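Side-chain contacts in anaphase-promoting complex subunit cut9 (Schizosaccharomyces pombe, PDB 2XPI), which forms part of the anaphase-promoting complex, a ubiquitin ligase that controls mitosis and G1, dimerising and holding its partner hcn1 through tetratricopeptide repeats: residues P343-L346 / A347-E351; L377-G380 / I381-C385; D306-L309 / C310-D313; Y337-D340 / V341-L344; S352-K355 / N356-Y359. All blocks are in the same frame, centred on the assembly; numbering follows the deposited sequence.

Contact 1 of 5, residues P343-L346 / A347-E351; sequences PLHL and ASLHE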
loop_
_atom_site.group_PDB
_atom_site.type_symbol
_atom_site.label_atom_id
_atom_site.label_comp_id
_atom_site.label_asym_id
_atom_site.label_seq_id
_atom_site.Cartn_x
_atom_site.Cartn_y
_atom_site.Cartn_z
ATOM N N PRO A 343 1.526 -10.836 -24.036
ATOM C CA PRO A 343 2.628 -11.294 -24.899
ATOM C C PRO A 343 2.181 -12.026 -26.180
ATOM O O PRO A 343 2.697 -11.734 -27.279
ATOM C CB PRO A 343 3.400 -12.232 -23.988
ATOM C CG PRO A 343 3.187 -11.626 -22.598
ATOM C CD PRO A 343 1.777 -11.104 -22.605
ATOM N N LEU A 344 1.235 -12.951 -26.038
ATOM C CA LEU A 344 0.698 -13.697 -27.168
ATOM C C LEU A 344 -0.032 -12.766 -28.134
ATOM O O LEU A 344 0.068 -12.884 -29.366
ATOM C CB LEU A 344 -0.286 -14.756 -26.671
ATOM C CG LEU A 344 0.057 -16.239 -26.777
ATOM C CD1 LEU A 344 1.210 -16.493 -27.771
ATOM C CD2 LEU A 344 0.386 -16.803 -25.408
ATOM N N HIS A 345 -0.796 -11.855 -27.557
ATOM C CA HIS A 345 -1.579 -10.926 -28.328
ATOM C C HIS A 345 -0.665 -9.949 -29.092
ATOM O O HIS A 345 -0.787 -9.769 -30.310
ATOM C CB HIS A 345 -2.494 -10.175 -27.373
ATOM C CG HIS A 345 -3.508 -9.337 -28.065
ATOM N ND1 HIS A 345 -3.561 -7.971 -27.928
ATOM C CD2 HIS A 345 -4.488 -9.669 -28.934
ATOM C CE1 HIS A 345 -4.546 -7.496 -28.673
ATOM N NE2 HIS A 345 -5.124 -8.507 -29.292
ATOM N N LEU A 346 0.243 -9.316 -28.356
ATOM C CA LEU A 346 1.222 -8.414 -28.934
ATOM C C LEU A 346 2.023 -9.082 -30.057
ATOM O O LEU A 346 2.133 -8.541 -31.174
ATOM C CB LEU A 346 2.181 -7.928 -27.853
ATOM C CG LEU A 346 1.847 -6.623 -27.138
ATOM C CD1 LEU A 346 0.612 -5.976 -27.693
ATOM C CD2 LEU A 346 1.701 -6.858 -25.649
ATOM N N ALA A 347 2.595 -10.246 -29.757
ATOM C CA ALA A 347 3.469 -10.909 -30.712
ATOM C C ALA A 347 2.700 -11.291 -31.982
ATOM O O ALA A 347 3.235 -11.208 -33.087
ATOM C CB ALA A 347 4.125 -12.107 -30.081
ATOM N N SER A 348 1.441 -11.687 -31.832
ATOM C CA SER A 348 0.614 -12.010 -32.992
ATOM C C SER A 348 0.236 -10.784 -33.809
ATOM O O SER A 348 0.144 -10.865 -35.032
ATOM C CB SER A 348 -0.645 -12.770 -32.580
ATOM O OG SER A 348 -0.300 -14.039 -32.056
ATOM N N LEU A 349 0.014 -9.651 -33.145
ATOM C CA LEU A 349 -0.239 -8.400 -33.866
ATOM C C LEU A 349 1.016 -7.931 -34.635
ATOM O O LEU A 349 0.905 -7.436 -35.755
ATOM C CB LEU A 349 -0.769 -7.289 -32.937
ATOM C CG LEU A 349 -2.190 -7.394 -32.354
ATOM C CD1 LEU A 349 -2.425 -6.341 -31.247
ATOM C CD2 LEU A 349 -3.290 -7.324 -33.426
ATOM N N HIS A 350 2.197 -8.089 -34.053
ATOM C CA HIS A 350 3.420 -7.711 -34.751
ATOM C C HIS A 350 3.618 -8.541 -36.028
ATOM O O HIS A 350 4.025 -8.019 -37.072
ATOM C CB HIS A 350 4.624 -7.870 -33.834
ATOM C CG HIS A 350 5.934 -7.735 -34.534
ATOM N ND1 HIS A 350 6.661 -8.825 -34.965
ATOM C CD2 HIS A 350 6.654 -6.641 -34.876
ATOM C CE1 HIS A 350 7.774 -8.408 -35.541
ATOM N NE2 HIS A 350 7.794 -7.087 -35.502
ATOM N N GLU A 351 3.322 -9.832 -35.930
ATOM C CA GLU A 351 3.407 -10.744 -37.055
ATOM C C GLU A 351 2.504 -10.316 -38.214
ATOM O O GLU A 351 2.839 -10.507 -39.377
ATOM C CB GLU A 351 3.038 -12.152 -36.594
ATOM C CG GLU A 351 2.357 -12.996 -37.655
ATOM C CD GLU A 351 3.347 -13.700 -38.550
ATOM O OE1 GLU A 351 2.981 -14.045 -39.694
ATOM O OE2 GLU A 351 4.499 -13.907 -38.107
#
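H345 and L349 make a buried CH-pi contact one turn apart on helix 342-352, in the interior of the repeat array. H345 carries CG anti to its backbone N (chi1 -171°), whereas CG of L349 stands beside its own backbone N; the two side chains lean across each other at a slant. The branch that touches is CD1 of L349: it lies over one face of the imidazole, 3.9 Å from the ring centroid, with H345 CE1 its nearest ring atom at 3.5 Å. The helix belongs to TPR 8, and its faces are shared out among neighbours: H345 also meets L325 and T328 of helix 321-334, L346 meets A378 and I381 of helix 373-385, and L349 meets L358 and I361 of helix 355-368. P343, A347 and H350 face a chain of another protein, and L344 packs on a modified side chain of it, consistent with the burial of the N-terminal acetyl-methionine of hcn1. On a further side, L344 O is gripped twice by S348. The amide S348 N donates to L344 O over 3.1 Å from one face of the carbonyl plane, and the hydroxyl S348 OG donates to the same L344 O over 3.0 Å from the opposite face. That hydroxyl is buried and spends its proton inside its own helix. With an alanine here, L344 O would probably keep only the amide of this pair. Bonds from A347 N to P343 O and from H350 N to L346 O, each 2.9 Å, continue the regular turns.

Contact 2 of 5, residues L377-G380 / I381-C385; sequences LAVG and IYYLC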
loop_
_atom_site.group_PDB
_atom_site.type_symbol
_atom_site.label_atom_id
_atom_site.label_comp_id
_atom_site.label_asym_id
_atom_site.label_seq_id
_atom_site.Cartn_x
_atom_site.Cartn_y
_atom_site.Cartn_z
ATOM N N LEU A 377 6.801 -3.740 -22.833
ATOM C CA LEU A 377 6.892 -4.725 -23.909
ATOM C C LEU A 377 6.042 -4.238 -25.066
ATOM O O LEU A 377 6.455 -4.307 -26.214
ATOM C CB LEU A 377 6.381 -6.080 -23.435
ATOM C CG LEU A 377 6.717 -7.445 -24.077
ATOM C CD1 LEU A 377 5.469 -8.094 -24.610
ATOM C CD2 LEU A 377 7.827 -7.453 -25.117
ATOM N N ALA A 378 4.854 -3.727 -24.753
ATOM C CA ALA A 378 3.907 -3.291 -25.777
ATOM C C ALA A 378 4.407 -2.042 -26.522
ATOM O O ALA A 378 4.311 -1.952 -27.756
ATOM C CB ALA A 378 2.526 -3.051 -25.170
ATOM N N VAL A 379 4.932 -1.080 -25.771
ATOM C CA VAL A 379 5.535 0.100 -26.385
ATOM C C VAL A 379 6.669 -0.309 -27.336
ATOM O O VAL A 379 6.796 0.242 -28.412
ATOM C CB VAL A 379 6.050 1.089 -25.329
ATOM C CG1 VAL A 379 6.774 2.217 -25.981
ATOM C CG2 VAL A 379 4.893 1.637 -24.524
ATOM N N GLY A 380 7.461 -1.303 -26.945
ATOM C CA GLY A 380 8.579 -1.744 -27.743
ATOM C C GLY A 380 8.134 -2.433 -29.017
ATOM O O GLY A 380 8.649 -2.143 -30.096
ATOM N N ILE A 381 7.182 -3.353 -28.899
ATOM C CA ILE A 381 6.708 -4.108 -30.050
ATOM C C ILE A 381 6.147 -3.160 -31.089
ATOM O O ILE A 381 6.314 -3.376 -32.285
ATOM C CB ILE A 381 5.656 -5.161 -29.655
ATOM C CG1 ILE A 381 6.336 -6.303 -28.897
ATOM C CG2 ILE A 381 4.927 -5.706 -30.905
ATOM C CD1 ILE A 381 5.380 -7.283 -28.287
ATOM N N TYR A 382 5.508 -2.090 -30.616
ATOM C CA TYR A 382 4.985 -1.066 -31.513
ATOM C C TYR A 382 6.079 -0.382 -32.298
ATOM O O TYR A 382 5.979 -0.262 -33.510
ATOM C CB TYR A 382 4.207 0.010 -30.772
ATOM C CG TYR A 382 4.002 1.197 -31.667
ATOM C CD1 TYR A 382 3.230 1.088 -32.814
ATOM C CD2 TYR A 382 4.610 2.414 -31.398
ATOM C CE1 TYR A 382 3.045 2.156 -33.658
ATOM C CE2 TYR A 382 4.437 3.503 -32.245
ATOM C CZ TYR A 382 3.650 3.362 -33.374
ATOM O OH TYR A 382 3.461 4.427 -34.222
ATOM N N TYR A 383 7.108 0.100 -31.609
ATOM C CA TYR A 383 8.229 0.715 -32.304
ATOM C C TYR A 383 8.859 -0.284 -33.270
ATOM O O TYR A 383 9.579 0.097 -34.187
ATOM C CB TYR A 383 9.241 1.309 -31.325
ATOM C CG TYR A 383 8.719 2.582 -30.716
ATOM C CD1 TYR A 383 8.344 3.647 -31.527
ATOM C CD2 TYR A 383 8.572 2.719 -29.339
ATOM C CE1 TYR A 383 7.841 4.819 -30.990
ATOM C CE2 TYR A 383 8.073 3.895 -28.786
ATOM C CZ TYR A 383 7.707 4.943 -29.621
ATOM O OH TYR A 383 7.214 6.121 -29.099
ATOM N N LEU A 384 8.523 -1.558 -33.087
ATOM C CA LEU A 384 8.994 -2.616 -33.966
ATOM C C LEU A 384 8.160 -2.932 -35.258
ATOM O O LEU A 384 8.794 -3.316 -36.235
ATOM C CB LEU A 384 9.308 -3.879 -33.146
ATOM C CG LEU A 384 10.558 -4.691 -33.512
ATOM C CD1 LEU A 384 11.797 -3.859 -33.286
ATOM C CD2 LEU A 384 10.654 -6.006 -32.733
ATOM N N CYS A 385 6.812 -2.800 -35.312
ATOM C CA CYS A 385 6.152 -2.818 -36.664
ATOM C C CYS A 385 6.368 -1.494 -37.390
ATOM O O CYS A 385 5.858 -1.294 -38.504
ATOM C CB CYS A 385 4.621 -3.155 -36.769
ATOM S SG CYS A 385 3.988 -2.434 -38.454
#
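I381 folds back over the preceding turn of helix 373-385 to meet L377. Its CB lies 3.6 Å from the carbonyl L377 O, and CG1, placed beside the backbone N of I381 (chi1 -72°), passes along that same oxygen. At the tip, I381 CD1 reaches L377 CD1 at 3.8 Å, with the second methyl, L377 CD2, only slightly farther; this forked leucine end receives the single isoleucine methyl. The backbone beneath is a straight helical bond, I381 N to L377 O, 2.9 Å and 162° at the hydrogen. CG2, the other branch of I381, turns to H350 of helix 342-352, so the residue joins its own helix to one that lies two helices earlier in the chain, and it also packs on an apolar side chain of another protein. Around the helix, V379 and Y383 lie side by side and point the same way. The methyl V379 CG1 sits 3.5 Å from Y383 CE2, while Y382 CD2 lies over one face of the Y383 ring, displaced toward its rim. Farther out, Y383 packs on E391 of helix 389-402 and on K388 of the loop before it. The spacing of V379, G380 and Y383, an apolar residue, a glycine and a tyrosine, matches the consensus of the first helix of a tetratricopeptide repeat, in keeping with the place of this helix at the start of TPR 9.

Contact 3 of 5, residues D306-L309 / C310-D313; sequences DLLL and CKAD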
loop_
_atom_site.group_PDB
_atom_site.type_symbol
_atom_site.label_atom_id
_atom_site.label_comp_id
_atom_site.label_asym_id
_atom_site.label_seq_id
_atom_site.Cartn_x
_atom_site.Cartn_y
_atom_site.Cartn_z
ATOM N N ASP A 306 -7.315 -18.980 -18.387
ATOM C CA ASP A 306 -6.240 -19.971 -18.320
ATOM C C ASP A 306 -6.405 -21.097 -19.352
ATOM O O ASP A 306 -5.424 -21.567 -19.924
ATOM C CB ASP A 306 -6.120 -20.548 -16.895
ATOM C CG ASP A 306 -5.683 -19.494 -15.861
ATOM O OD1 ASP A 306 -4.726 -18.733 -16.129
ATOM O OD2 ASP A 306 -6.295 -19.425 -14.773
ATOM N N LEU A 307 -7.638 -21.521 -19.599
ATOM C CA LEU A 307 -7.896 -22.586 -20.565
ATOM C C LEU A 307 -7.716 -22.088 -22.005
ATOM O O LEU A 307 -7.190 -22.791 -22.861
ATOM C CB LEU A 307 -9.308 -23.149 -20.357
ATOM C CG LEU A 307 -9.784 -24.438 -21.053
ATOM C CD1 LEU A 307 -10.723 -24.143 -22.212
ATOM C CD2 LEU A 307 -8.622 -25.289 -21.510
ATOM N N LEU A 308 -8.158 -20.867 -22.265
ATOM C CA LEU A 308 -8.078 -20.321 -23.602
ATOM C C LEU A 308 -6.610 -20.083 -23.954
ATOM O O LEU A 308 -6.192 -20.220 -25.113
ATOM C CB LEU A 308 -8.930 -19.059 -23.713
ATOM C CG LEU A 308 -10.411 -19.472 -23.753
ATOM C CD1 LEU A 308 -11.367 -18.315 -23.956
ATOM C CD2 LEU A 308 -10.592 -20.485 -24.849
ATOM N N LEU A 309 -5.827 -19.772 -22.928
ATOM C CA LEU A 309 -4.396 -19.651 -23.078
ATOM C C LEU A 309 -3.553 -20.948 -23.348
ATOM O O LEU A 309 -2.540 -20.797 -24.024
ATOM C CB LEU A 309 -3.814 -18.829 -21.934
ATOM C CG LEU A 309 -3.637 -17.311 -22.074
ATOM C CD1 LEU A 309 -2.741 -16.854 -20.952
ATOM C CD2 LEU A 309 -3.006 -16.906 -23.394
ATOM N N CYS A 310 -3.901 -22.170 -22.864
ATOM C CA CYS A 310 -3.172 -23.375 -23.379
ATOM C C CYS A 310 -3.370 -23.322 -24.880
ATOM O O CYS A 310 -2.409 -23.356 -25.624
ATOM C CB CYS A 310 -3.571 -24.815 -22.819
ATOM S SG CYS A 310 -3.803 -26.177 -24.173
ATOM N N LYS A 311 -4.625 -23.192 -25.306
ATOM C CA LYS A 311 -4.988 -23.234 -26.723
ATOM C C LYS A 311 -4.226 -22.220 -27.550
ATOM O O LYS A 311 -3.653 -22.560 -28.574
ATOM C CB LYS A 311 -6.474 -22.947 -26.924
ATOM C CG LYS A 311 -7.430 -23.937 -26.327
ATOM C CD LYS A 311 -8.802 -23.281 -26.251
ATOM C CE LYS A 311 -9.780 -24.097 -25.426
ATOM N NZ LYS A 311 -10.049 -25.408 -26.077
ATOM N N ALA A 312 -4.268 -20.966 -27.123
ATOM C CA ALA A 312 -3.709 -19.874 -27.890
ATOM C C ALA A 312 -2.210 -20.085 -28.074
ATOM O O ALA A 312 -1.675 -19.889 -29.160
ATOM C CB ALA A 312 -3.985 -18.540 -27.187
ATOM N N ASP A 313 -1.545 -20.490 -26.999
ATOM C CA ASP A 313 -0.128 -20.768 -27.029
ATOM C C ASP A 313 0.153 -21.941 -27.936
ATOM O O ASP A 313 1.142 -21.938 -28.662
ATOM C CB ASP A 313 0.388 -21.079 -25.631
ATOM C CG ASP A 313 1.177 -19.930 -25.035
ATOM O OD1 ASP A 313 2.152 -19.444 -25.690
ATOM O OD2 ASP A 313 0.816 -19.518 -23.900
#
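L307, L308 and K311 pack together on helix 305-317, which lies in TPR 7, among the repeats that mediate homodimerisation. The close part is hydrocarbon: the lysine chain runs back over the preceding turn, so that L307 CD1 meets K311 CE and L308 CD2 meets K311 CD at 3.6 Å. Two leucine methyls from successive residues thus support the aliphatic shaft, which bends at its last torsion (chi4 -65°) and delivers NZ to a salt bridge with E292 of helix 285-296. With an alanine in place of K311, E292 would probably lose this cationic mate and both leucine methyls the chain they rest on. The looser part lies round the helix. There L309 CD2 stands 4.2 Å from A312 CB, and the bond from C310 N to D306 O is weak at 3.4 Å. The carboxylate of D306 makes salt bridges to K278 and to K109 of the second subunit, and so belongs to the dimer contact. Toward the end of this stretch, D313 N donates to L309 O over 3.2 Å from a position 37° above the carbonyl plane.

Contact 4 of 5, residues Y337-D340 / V341-L344; sequences YNLD and VYPL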
loop_
_atom_site.group_PDB
_atom_site.type_symbol
_atom_site.label_atom_id
_atom_site.label_comp_id
_atom_site.label_asym_id
_atom_site.label_seq_id
_atom_site.Cartn_x
_atom_site.Cartn_y
_atom_site.Cartn_z
ATOM N N TYR A 337 -8.947 -6.587 -17.896
ATOM C CA TYR A 337 -7.824 -6.386 -16.984
ATOM C C TYR A 337 -6.961 -7.623 -16.892
ATOM O O TYR A 337 -6.120 -7.730 -16.004
ATOM C CB TYR A 337 -8.294 -5.994 -15.581
ATOM C CG TYR A 337 -9.022 -4.681 -15.530
ATOM C CD1 TYR A 337 -8.384 -3.539 -15.081
ATOM C CD2 TYR A 337 -10.350 -4.582 -15.937
ATOM C CE1 TYR A 337 -9.049 -2.328 -15.025
ATOM C CE2 TYR A 337 -11.023 -3.380 -15.888
ATOM C CZ TYR A 337 -10.362 -2.251 -15.429
ATOM O OH TYR A 337 -11.012 -1.038 -15.376
ATOM N N ASN A 338 -7.170 -8.574 -17.793
ATOM C CA ASN A 338 -6.240 -9.687 -17.864
ATOM C C ASN A 338 -4.945 -9.288 -18.597
ATOM O O ASN A 338 -4.976 -8.821 -19.740
ATOM C CB ASN A 338 -6.875 -10.917 -18.492
ATOM C CG ASN A 338 -5.924 -12.084 -18.508
ATOM O OD1 ASN A 338 -4.720 -11.899 -18.693
ATOM N ND2 ASN A 338 -6.440 -13.281 -18.304
ATOM N N LEU A 339 -3.815 -9.467 -17.926
ATOM C CA LEU A 339 -2.547 -8.966 -18.433
ATOM C C LEU A 339 -1.663 -10.059 -19.030
ATOM O O LEU A 339 -0.799 -9.782 -19.869
ATOM C CB LEU A 339 -1.802 -8.226 -17.325
ATOM C CG LEU A 339 -1.752 -6.710 -17.515
ATOM C CD1 LEU A 339 -2.961 -6.247 -18.316
ATOM C CD2 LEU A 339 -1.648 -5.986 -16.184
ATOM N N ASP A 340 -1.887 -11.297 -18.607
ATOM C CA ASP A 340 -1.125 -12.435 -19.101
ATOM C C ASP A 340 -1.377 -12.669 -20.577
ATOM O O ASP A 340 -0.635 -13.379 -21.240
ATOM C CB ASP A 340 -1.525 -13.701 -18.357
ATOM C CG ASP A 340 -1.216 -13.638 -16.871
ATOM O OD1 ASP A 340 -1.965 -14.301 -16.118
ATOM O OD2 ASP A 340 -0.237 -12.952 -16.463
ATOM N N VAL A 341 -2.451 -12.095 -21.091
ATOM C CA VAL A 341 -2.821 -12.362 -22.459
ATOM C C VAL A 341 -1.941 -11.567 -23.417
ATOM O O VAL A 341 -1.836 -11.905 -24.599
ATOM C CB VAL A 341 -4.295 -12.029 -22.717
ATOM C CG1 VAL A 341 -4.460 -10.546 -22.942
ATOM C CG2 VAL A 341 -4.767 -12.772 -23.926
ATOM N N TYR A 342 -1.290 -10.529 -22.911
ATOM C CA TYR A 342 -0.609 -9.589 -23.803
ATOM C C TYR A 342 0.591 -10.091 -24.636
ATOM O O TYR A 342 0.671 -9.803 -25.824
ATOM C CB TYR A 342 -0.317 -8.256 -23.105
ATOM C CG TYR A 342 -1.528 -7.365 -23.075
ATOM C CD1 TYR A 342 -1.998 -6.800 -24.232
ATOM C CD2 TYR A 342 -2.219 -7.116 -21.898
ATOM C CE1 TYR A 342 -3.111 -5.997 -24.232
ATOM C CE2 TYR A 342 -3.339 -6.317 -21.885
ATOM C CZ TYR A 342 -3.774 -5.757 -23.057
ATOM O OH TYR A 342 -4.884 -4.946 -23.093
ATOM N N PRO A 343 1.526 -10.836 -24.036
ATOM C CA PRO A 343 2.628 -11.294 -24.899
ATOM C C PRO A 343 2.181 -12.026 -26.180
ATOM O O PRO A 343 2.697 -11.734 -27.279
ATOM C CB PRO A 343 3.400 -12.232 -23.988
ATOM C CG PRO A 343 3.187 -11.626 -22.598
ATOM C CD PRO A 343 1.777 -11.104 -22.605
ATOM N N LEU A 344 1.235 -12.951 -26.038
ATOM C CA LEU A 344 0.698 -13.697 -27.168
ATOM C C LEU A 344 -0.032 -12.766 -28.134
ATOM O O LEU A 344 0.068 -12.884 -29.366
ATOM C CB LEU A 344 -0.286 -14.756 -26.671
ATOM C CG LEU A 344 0.057 -16.239 -26.777
ATOM C CD1 LEU A 344 1.210 -16.493 -27.771
ATOM C CD2 LEU A 344 0.386 -16.803 -25.408
HETATM O O HOH W 1 0.574 -14.275 -23.670
#
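With CG anti to the backbone N (chi1 -178°), N338 swings its amide oxygen over the start of the next turn, and N338 OD1 takes two weak bonds, from D340 N at 2.9 Å and from V341 N at 3.3 Å. The first has the i to i+2 pattern of an Asx turn, but with so bent a bond the turn is at best a weak one. V341 holds CG1 between its backbone N and carbonyl carbon (chi1 81°), which sets that methyl over the rim of one face of the neighbouring Y342 ring. L339 approaches the same ring at its edge, L339 CD1 lying 3.6 Å from Y342 CE2. The backbone makes a type I beta turn from L339 to Y342, closed by Y342 N to L339 O at 3.2 Å with the donor well above the carbonyl plane. One step on, a water bridges in place of a direct helical bond: it donates to D340 O at 2.9 Å and accepts from L344 N at 2.8 Å. The turn leads the chain from helix 321-334 into helix 342-352; V341 packs back on T328, I331 and L332 of the former, while Y342 also reaches L332 there, I361 and L365 of helix 355-368, and V374 of helix 373-385.

Contact 5 of 5, residues S352-K355 / N356-Y359; sequences SGEK and NKLY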
loop_
_atom_site.group_PDB
_atom_site.type_symbol
_atom_site.label_atom_id
_atom_site.label_comp_id
_atom_site.label_asym_id
_atom_site.label_seq_id
_atom_site.Cartn_x
_atom_site.Cartn_y
_atom_site.Cartn_z
ATOM N N SER A 352 1.356 -9.733 -37.897
ATOM C CA SER A 352 0.418 -9.325 -38.934
ATOM C C SER A 352 0.629 -7.863 -39.322
ATOM O O SER A 352 0.044 -7.378 -40.285
ATOM C CB SER A 352 -1.016 -9.565 -38.474
ATOM O OG SER A 352 -1.167 -10.896 -38.005
ATOM N N GLY A 353 1.471 -7.164 -38.571
ATOM C CA GLY A 353 1.843 -5.807 -38.919
ATOM C C GLY A 353 0.820 -4.746 -38.565
ATOM O O GLY A 353 0.714 -3.737 -39.261
ATOM N N GLU A 354 0.094 -4.958 -37.469
ATOM C CA GLU A 354 -0.994 -4.080 -37.060
ATOM C C GLU A 354 -0.544 -2.888 -36.207
ATOM O O GLU A 354 -0.799 -2.864 -35.004
ATOM C CB GLU A 354 -2.007 -4.885 -36.259
ATOM C CG GLU A 354 -2.364 -6.220 -36.871
ATOM C CD GLU A 354 -3.705 -6.195 -37.582
ATOM O OE1 GLU A 354 -4.229 -5.084 -37.830
ATOM O OE2 GLU A 354 -4.241 -7.287 -37.884
ATOM N N LYS A 355 0.095 -1.894 -36.824
ATOM C CA LYS A 355 0.572 -0.721 -36.089
ATOM C C LYS A 355 -0.537 -0.093 -35.267
ATOM O O LYS A 355 -0.384 0.128 -34.068
ATOM C CB LYS A 355 1.135 0.352 -37.033
ATOM C CG LYS A 355 1.561 -0.137 -38.404
ATOM C CD LYS A 355 2.117 1.013 -39.253
ATOM C CE LYS A 355 1.244 2.276 -39.195
ATOM N NZ LYS A 355 1.440 3.078 -37.940
ATOM N N ASN A 356 -1.644 0.216 -35.934
ATOM C CA ASN A 356 -2.783 0.856 -35.297
ATOM C C ASN A 356 -3.183 0.149 -34.002
ATOM O O ASN A 356 -3.304 0.777 -32.949
ATOM C CB ASN A 356 -3.956 0.908 -36.278
ATOM C CG ASN A 356 -5.185 1.590 -35.691
ATOM O OD1 ASN A 356 -6.318 1.103 -35.834
ATOM N ND2 ASN A 356 -4.969 2.724 -35.024
ATOM N N LYS A 357 -3.371 -1.163 -34.071
ATOM C CA LYS A 357 -3.780 -1.911 -32.886
ATOM C C LYS A 357 -2.704 -1.900 -31.808
ATOM O O LYS A 357 -3.017 -1.745 -30.638
ATOM C CB LYS A 357 -4.192 -3.341 -33.236
ATOM C CG LYS A 357 -5.407 -3.447 -34.143
ATOM C CD LYS A 357 -6.082 -4.785 -33.934
ATOM C CE LYS A 357 -7.200 -5.046 -34.947
ATOM N NZ LYS A 357 -8.194 -3.937 -34.989
ATOM N N LEU A 358 -1.443 -2.064 -32.210
ATOM C CA LEU A 358 -0.297 -2.010 -31.299
ATOM C C LEU A 358 -0.187 -0.642 -30.643
ATOM O O LEU A 358 0.213 -0.525 -29.477
ATOM C CB LEU A 358 0.997 -2.261 -32.072
ATOM C CG LEU A 358 1.801 -3.562 -32.014
ATOM C CD1 LEU A 358 1.106 -4.631 -31.169
ATOM C CD2 LEU A 358 2.067 -4.037 -33.443
ATOM N N TYR A 359 -0.513 0.393 -31.410
ATOM C CA TYR A 359 -0.444 1.771 -30.928
ATOM C C TYR A 359 -1.493 2.087 -29.856
ATOM O O TYR A 359 -1.182 2.690 -28.828
ATOM C CB TYR A 359 -0.614 2.737 -32.092
ATOM C CG TYR A 359 -0.420 4.180 -31.699
ATOM C CD1 TYR A 359 0.863 4.698 -31.493
ATOM C CD2 TYR A 359 -1.512 5.031 -31.540
ATOM C CE1 TYR A 359 1.053 6.016 -31.135
ATOM C CE2 TYR A 359 -1.333 6.360 -31.189
ATOM C CZ TYR A 359 -0.048 6.844 -30.986
ATOM O OH TYR A 359 0.139 8.157 -30.630
#
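E354 and K357 lie side by side at the start of helix 355-368 and point the same way, in the tight turn between the two helices of TPR 8. The chain enters through a Schellman motif that ends helix 342-352: G353, with a positive phi of 79° that suits glycine, is its C-prime residue, E354 N turns back to L349 O, and G353 N to H350 O. E354 then occupies the N-cap position of helix 355-368. The two side chains run together from their roots, E354 CB standing 4.0 Å from K357 CB. Both CG atoms are anti to their carbonyl carbons, but the glutamate bends at its second torsion while the lysine stays extended until its last. Their charges therefore do not meet: E354 OE1 and K357 NZ remain 5.0 Å apart, too far for a salt bridge, though the opposite charges may attract weakly. K357 instead lays its chain on L349 of the previous helix. L358 points inward on another side, with L358 CD2 3.5 Å from the carbonyl E354 O, and packs against L346, L349 and I381. Y359 turns a different way again: its CG, anti to the backbone N (chi1 -174°), carries the ring off to an edge-to-face contact with Y382 of helix 373-385. K355 meets C385 of that same helix through CG, near the root of its bent chain. Two backbone bonds close the first turn. L358 N donates to E354 O over 3.0 Å, almost straight at 170°, and Y359 N donates to K355 O over 2.7 Å, approaching nearly in line with the carbonyl.

Contacts 4, 1 and 5 follow helix 342-352 from its entry, through its body, to the turn that leads on to helix 355-368; contacts 1 and 4 share P343 and L344. Contacts 1 and 2 are buried and largely apolar, and they meet directly where L346 packs on I381. Contact 5 is at the surface, made of charged side chains and the backbone bonds of a helix end and a helix start, yet L358 links it to contact 1 and C385 of contact 2 lies on its K355. Contacts 3 and 4 are partly buried: one directs charges to partners beyond its segments, the other uses an asparagine and a water. L344 packs on L309 and D313 of contact 3.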